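Local coordinates for protein archaemetzincin (Archaeoglobus fulgidus, PDB 3ZVS) that is a probable zinc metalloprotease of unknown natural substrate, holding one catalytic zinc ion and a second that seems to be structural, at residues A[21-24]-A[29-32]; A[123-128]-A[132-137]. One frame throughout, in Å; residues are numbered along the deposited sequence. Where two conformers were deposited one is given.

Interaction 1: residues A[21-24]-A[29-32]; sequences SLPK and EVFV
With chi1 at 179°, Val30 places CG1 anti to its backbone N and leaves CG2, on the branch beside that N, directed at Pro23 and Leu22. This single methyl carries the contact. It lies over one face of the proline ring, closest to CG and CD: CG of Pro23 is 3.6 Å from CG2 of Val30 and CD of Pro23 is 3.7 Å from the same methyl, the two side chains crossing at about a right angle. Leu22 joins more loosely through the root of its side chain, CB standing 4.2 Å from Val30 CG2. Its chi1 of -62° sets CG anti to the carbonyl carbon, and the branched end goes on to Val116 and Ile119 of helix 104-122, so one leucine touches both the strand residue and the long helix. No hydrogen bond crosses between 21-24 and 29-32, and the join is purely apolar. Pro23, with no N-H to give to the preceding turn, sits at a kink in helix 12-26 and offers its ring carbons to the strand instead. On the strand, Val30 also packs on Ile5, while the backbones of Glu29 and Phe31 bond to the neighbouring strand 2-7. The contact joins the helix to the second strand of a beta-alpha-beta unit made of strand 2-7, helix 12-26 and the parallel edge strand 29-32.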
# COMPACT_ATOMS: atom_id res chain seq x y z
N SER A 21 -9.82 -0.53 -9.18
CA SER A 21 -8.79 0.27 -9.85
C SER A 21 -7.56 -0.53 -10.26
O SER A 21 -6.98 -0.30 -11.34
CB SER A 21 -8.34 1.41 -8.95
OG SER A 21 -9.43 2.19 -8.53
N LEU A 22 -7.13 -1.46 -9.41
CA LEU A 22 -5.89 -2.17 -9.66
C LEU A 22 -5.83 -3.12 -10.86
O LEU A 22 -4.75 -3.27 -11.47
CB LEU A 22 -5.45 -2.91 -8.40
CG LEU A 22 -5.12 -2.12 -7.13
CD1 LEU A 22 -4.75 -3.08 -6.01
CD2 LEU A 22 -4.00 -1.09 -7.33
N PRO A 23 -6.94 -3.77 -11.22
CA PRO A 23 -6.85 -4.67 -12.39
C PRO A 23 -6.35 -3.97 -13.65
O PRO A 23 -5.46 -4.50 -14.31
CB PRO A 23 -8.30 -5.14 -12.57
CG PRO A 23 -8.87 -5.07 -11.17
CD PRO A 23 -8.26 -3.84 -10.57
N LYS A 24 -6.88 -2.80 -13.95
CA LYS A 24 -6.49 -2.09 -15.15
C LYS A 24 -5.05 -1.60 -15.06
O LYS A 24 -4.31 -1.66 -16.03
CB LYS A 24 -7.45 -0.92 -15.38
CG LYS A 24 -7.13 -0.09 -16.59
CD LYS A 24 -7.97 1.16 -16.62
CE LYS A 24 -7.53 2.09 -17.73
NZ LYS A 24 -8.44 3.26 -17.85
N GLU A 29 -5.37 -10.03 -12.34
CA GLU A 29 -6.56 -10.58 -11.72
C GLU A 29 -6.43 -10.24 -10.24
O GLU A 29 -5.41 -10.55 -9.62
CB GLU A 29 -6.60 -12.08 -11.90
CG GLU A 29 -7.88 -12.72 -11.41
CD GLU A 29 -7.90 -14.22 -11.63
OE1 GLU A 29 -6.84 -14.80 -11.94
OE2 GLU A 29 -8.99 -14.81 -11.47
N VAL A 30 -7.45 -9.58 -9.71
CA VAL A 30 -7.44 -9.16 -8.31
C VAL A 30 -8.46 -9.96 -7.50
O VAL A 30 -9.58 -10.19 -7.93
CB VAL A 30 -7.74 -7.66 -8.24
CG1 VAL A 30 -7.76 -7.19 -6.82
CG2 VAL A 30 -6.66 -6.87 -9.05
N PHE A 31 -8.02 -10.36 -6.31
CA PHE A 31 -8.80 -11.19 -5.41
C PHE A 31 -8.92 -10.39 -4.13
O PHE A 31 -7.96 -9.79 -3.69
CB PHE A 31 -8.10 -12.51 -5.12
CG PHE A 31 -7.90 -13.36 -6.34
CD1 PHE A 31 -6.80 -13.19 -7.15
CD2 PHE A 31 -8.84 -14.32 -6.67
CE1 PHE A 31 -6.63 -13.97 -8.28
CE2 PHE A 31 -8.68 -15.10 -7.80
CZ PHE A 31 -7.57 -14.92 -8.60
N VAL A 32 -10.10 -10.40 -3.52
CA VAL A 32 -10.27 -9.78 -2.22
C VAL A 32 -10.47 -10.91 -1.21
O VAL A 32 -11.44 -11.67 -1.27
CB VAL A 32 -11.46 -8.82 -2.19
CG1 VAL A 32 -11.69 -8.28 -0.78
CG2 VAL A 32 -11.26 -7.67 -3.18

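Interaction 2: residues A[123-128]-A[132-137]; sequences LGLKHC and CVMRFS. With ZN (zinc ion), chain E; ZN (zinc ion), chain D.
Cys128 and Cys132 put their SG atoms on one zinc ion, Cys132 SG lying 2.4 Å from it, and Cys151 and Cys154 complete the four sulfurs. His127, next to Cys128 in sequence, binds the other: its NE2 lies 2.0 Å from the catalytic zinc, a site completed on the protein side by His117 and His121. Around these ligands, Phe136 packs against the histidine, covering one face of its ring with CB, 3.8 Å from the centroid of the His127 ring, while CD1 on the phenylalanine's edge approaches His127 CE1 in an offset edge-to-face pair with planes at 62°. Cys128 N donates to Met134 O over 3.1 Å, from well above the carbonyl plane, and Met134 N donates to Cys132 SG, a bond that may temper the thiolate's charge. A water links Cys128 O to Phe136 N.

Met134, bent at chi2 (-49°) and chi3 (-56°), folds beneath the catalytic site: CG lies 3.9 Å from Leu125 CD1, and the side chain touches His117 and His121. Shortening Met134 to an alanine would probably leave a gap beneath those two histidines and take away the contact with Leu125 CD1. The histidines are also steadied through ND1, His121 by Leu125 O and His117 by Val133 O. Gly124, at positive phi in a Schellman motif, ends the helix and releases the chain toward His127. This is the metzincin arrangement, an HExxHxxGxxH zinc motif underlain by a Met-turn, here the type I turn Cys132 to Arg135, with a four-cysteine zinc site added.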
# COMPACT_ATOMS: atom_id res chain seq x y z
N LEU A 123 6.98 -5.72 -7.17
CA LEU A 123 7.38 -6.06 -8.54
C LEU A 123 8.81 -5.69 -8.86
O LEU A 123 9.24 -5.85 -10.00
CB LEU A 123 6.47 -5.38 -9.57
CG LEU A 123 5.01 -5.74 -9.44
CD1 LEU A 123 4.18 -4.98 -10.46
CD2 LEU A 123 4.80 -7.24 -9.54
N GLY A 124 9.53 -5.16 -7.90
CA GLY A 124 10.97 -5.00 -7.99
C GLY A 124 11.42 -3.57 -8.23
O GLY A 124 12.62 -3.33 -8.39
N LEU A 125 10.49 -2.62 -8.21
CA LEU A 125 10.82 -1.22 -8.42
C LEU A 125 11.27 -0.52 -7.15
O LEU A 125 10.58 -0.54 -6.13
CB LEU A 125 9.64 -0.44 -9.02
CG LEU A 125 9.12 -0.95 -10.35
CD1 LEU A 125 7.87 -0.22 -10.77
CD2 LEU A 125 10.18 -0.76 -11.42
N LYS A 126 12.45 0.08 -7.21
CA LYS A 126 12.93 0.97 -6.17
C LYS A 126 12.34 2.37 -6.31
O LYS A 126 11.65 2.69 -7.29
CB LYS A 126 14.46 1.05 -6.22
CG LYS A 126 15.11 -0.29 -5.99
CD LYS A 126 16.65 -0.19 -5.96
CE LYS A 126 17.28 -1.55 -6.29
NZ LYS A 126 16.96 -2.03 -7.70
N HIS A 127 12.55 3.22 -5.32
CA HIS A 127 12.11 4.60 -5.47
C HIS A 127 12.68 5.22 -6.72
O HIS A 127 13.83 4.99 -7.09
CB HIS A 127 12.45 5.41 -4.24
CG HIS A 127 11.59 5.05 -3.08
ND1 HIS A 127 12.03 5.05 -1.78
CD2 HIS A 127 10.33 4.58 -3.05
CE1 HIS A 127 11.05 4.63 -0.99
NE2 HIS A 127 10.00 4.35 -1.75
N CYS A 128 11.84 6.03 -7.35
CA CYS A 128 12.11 6.65 -8.63
C CYS A 128 12.10 8.17 -8.46
O CYS A 128 11.22 8.73 -7.78
CB CYS A 128 10.97 6.25 -9.57
SG CYS A 128 11.19 6.89 -11.28
N CYS A 132 6.49 10.20 -11.30
CA CYS A 132 6.22 8.77 -11.21
C CYS A 132 5.60 8.45 -9.86
O CYS A 132 6.02 8.99 -8.84
CB CYS A 132 7.54 8.00 -11.34
SG CYS A 132 7.35 6.20 -11.43
N VAL A 133 4.67 7.47 -9.86
CA VAL A 133 4.06 6.98 -8.62
C VAL A 133 5.10 6.33 -7.69
O VAL A 133 4.85 6.25 -6.49
CB VAL A 133 2.94 5.98 -8.99
CG1 VAL A 133 3.50 4.69 -9.60
CG2 VAL A 133 2.04 5.69 -7.80
N MET A 134 6.23 5.87 -8.24
CA MET A 134 7.30 5.30 -7.43
C MET A 134 8.19 6.31 -6.71
O MET A 134 9.09 5.89 -5.98
CB MET A 134 8.16 4.30 -8.25
CG MET A 134 7.43 3.00 -8.66
SD MET A 134 6.53 2.17 -7.31
CE MET A 134 7.86 1.93 -6.09
N ARG A 135 7.93 7.60 -6.85
CA ARG A 135 8.62 8.57 -5.99
C ARG A 135 8.32 8.26 -4.54
O ARG A 135 7.16 7.98 -4.18
CB ARG A 135 8.08 9.98 -6.22
CG ARG A 135 8.55 10.70 -7.44
CD ARG A 135 8.12 12.18 -7.28
NE ARG A 135 8.08 12.91 -8.55
CZ ARG A 135 7.33 13.96 -8.78
NH1 ARG A 135 6.49 14.44 -7.85
NH2 ARG A 135 7.42 14.55 -9.96
N PHE A 136 9.34 8.33 -3.69
CA PHE A 136 9.09 8.41 -2.26
C PHE A 136 8.31 9.66 -1.91
O PHE A 136 8.59 10.75 -2.45
CB PHE A 136 10.42 8.42 -1.52
CG PHE A 136 10.28 8.65 -0.03
CD1 PHE A 136 9.98 7.60 0.82
CD2 PHE A 136 10.41 9.93 0.50
CE1 PHE A 136 9.83 7.82 2.18
CE2 PHE A 136 10.28 10.14 1.87
CZ PHE A 136 9.98 9.08 2.69
N SER A 137 7.33 9.52 -1.02
CA SER A 137 6.58 10.67 -0.51
C SER A 137 6.80 10.85 0.96
O SER A 137 6.55 9.93 1.75
CB SER A 137 5.07 10.50 -0.75
OG SER A 137 4.77 10.37 -2.13
ZN ZN E . 9.47 5.70 -12.34
ZN ZN D . 8.35 3.30 -1.33
O HOH W 1 11.99 8.83 -4.87

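How the interactions relate
The two contacts follow one another along the chain and do not touch; their centres are 20 Å apart and their nearest atoms about 9 Å. What they share is helix 104-122, which carries His117, Glu118 and His121. Interaction 1 meets this helix through Leu22, on Val116 and Ile119, and interaction 2 meets it through Val133, also on Val116, and through Met134. The side chain of Leu22 is about 9 Å from those of Glu118, the probable proton acceptor, and His117, so interaction 1 is near the catalytic centre but contributes no ligand to it. Interaction 2 contributes a zinc ligand, and its Phe136 side chain comes within about 3 Å of the bound malonate.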